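Local coordinates for protein MAU2 chromatid cohesion factor homolog (PDB 4XDN) that forms a complex with SCC2 that is required for the cohesin complex to associate with chromosomes, and so takes part in sister chromatid cohesion, at residues T78-V81 / L82-S85. Sequence-based numbering, arbitrary orientation.
Sequences TLSV and LEDS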
# COMPACT_ATOMS: atom_id res chain seq x y z
N THR A 78 39.44 -17.34 22.17
CA THR A 78 38.65 -17.35 23.39
C THR A 78 38.10 -15.95 23.62
O THR A 78 38.80 -15.07 24.14
CB THR A 78 39.48 -17.79 24.61
OG1 THR A 78 40.10 -19.05 24.33
CG2 THR A 78 38.60 -17.90 25.84
N LEU A 79 36.85 -15.74 23.23
CA LEU A 79 36.20 -14.44 23.37
C LEU A 79 35.45 -14.34 24.68
O LEU A 79 34.86 -15.32 25.15
CB LEU A 79 35.25 -14.18 22.20
CG LEU A 79 35.83 -14.31 20.79
CD1 LEU A 79 34.77 -14.01 19.75
CD2 LEU A 79 37.04 -13.41 20.61
N SER A 80 35.46 -13.15 25.29
CA SER A 80 34.63 -12.88 26.45
C SER A 80 33.18 -12.81 26.01
O SER A 80 32.90 -12.81 24.81
CB SER A 80 35.05 -11.58 27.14
OG SER A 80 34.91 -10.47 26.26
N VAL A 81 32.26 -12.76 26.97
CA VAL A 81 30.84 -12.73 26.64
C VAL A 81 30.49 -11.49 25.82
O VAL A 81 29.71 -11.57 24.87
CB VAL A 81 29.95 -12.77 27.91
CG1 VAL A 81 29.97 -14.15 28.53
CG2 VAL A 81 30.37 -11.70 28.92
N LEU A 82 31.07 -10.35 26.17
CA LEU A 82 30.79 -9.10 25.46
C LEU A 82 31.39 -9.12 24.06
O LEU A 82 30.76 -8.70 23.09
CB LEU A 82 31.33 -7.90 26.24
CG LEU A 82 30.53 -7.50 27.48
CD1 LEU A 82 31.23 -6.35 28.20
CD2 LEU A 82 29.10 -7.11 27.12
N GLU A 83 32.62 -9.61 23.95
CA GLU A 83 33.28 -9.75 22.66
C GLU A 83 32.51 -10.72 21.78
O GLU A 83 32.28 -10.46 20.60
CB GLU A 83 34.72 -10.22 22.84
CG GLU A 83 35.62 -9.21 23.54
CD GLU A 83 36.94 -9.81 23.98
OE1 GLU A 83 37.11 -11.04 23.88
OE2 GLU A 83 37.82 -9.04 24.44
N ASP A 84 32.11 -11.84 22.37
CA ASP A 84 31.37 -12.86 21.64
C ASP A 84 30.04 -12.29 21.16
O ASP A 84 29.61 -12.55 20.04
CB ASP A 84 31.15 -14.10 22.52
CG ASP A 84 30.55 -15.26 21.75
OD1 ASP A 84 30.58 -15.23 20.50
OD2 ASP A 84 30.06 -16.21 22.40
N SER A 85 29.40 -11.50 22.02
CA SER A 85 28.14 -10.84 21.67
C SER A 85 28.30 -9.93 20.46
O SER A 85 27.55 -10.03 19.49
CB SER A 85 27.61 -10.04 22.86
OG SER A 85 27.16 -10.89 23.90
O HOH W 1 32.60 -9.70 28.59
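Ser-80 and Glu-83 exchange bonds at an N-terminal helix cap, where the short loop after helix 53-76 turns into helix 81-98. The Glu-83 side chain folds back along the helix start, CG lying beside the backbone N (chi1 -66°) and the chain extended beyond it. That brings OE1 to Ser-80 N at 3.0 Å, a nearly straight bond (170° at the hydrogen) that meets the carboxylate from above its plane. In return, Ser-80 OG accepts a weak bond from Glu-83 N at 3.4 Å. The two reciprocal bonds make a capping box, with Ser-80 as the N-cap. A water accepts from the preceding amide, Leu-82 N, at 2.9 Å, and is also weakly bonded to Ser-80 OG. Helical bonding begins at once: Asp-84 N reaches Ser-80 O at 2.7 Å. One residue on, Val-81 O is gripped twice, by Ser-85 N at 2.9 Å and by Ser-85 OG at 2.8 Å, from opposite faces of its carbonyl plane. On the loop side, Leu-79 sets its CB 4.1 Å from Asp-84 CB and crosses the Glu-83 side chain obliquely. Asp-84 is salt-bridged through OD1 to Lys-74 of helix 53-76 and through OD2 to Arg-115 of helix 102-119, while Glu-83 OE2 forms a salt bridge with a basic side chain of the partner protein chain.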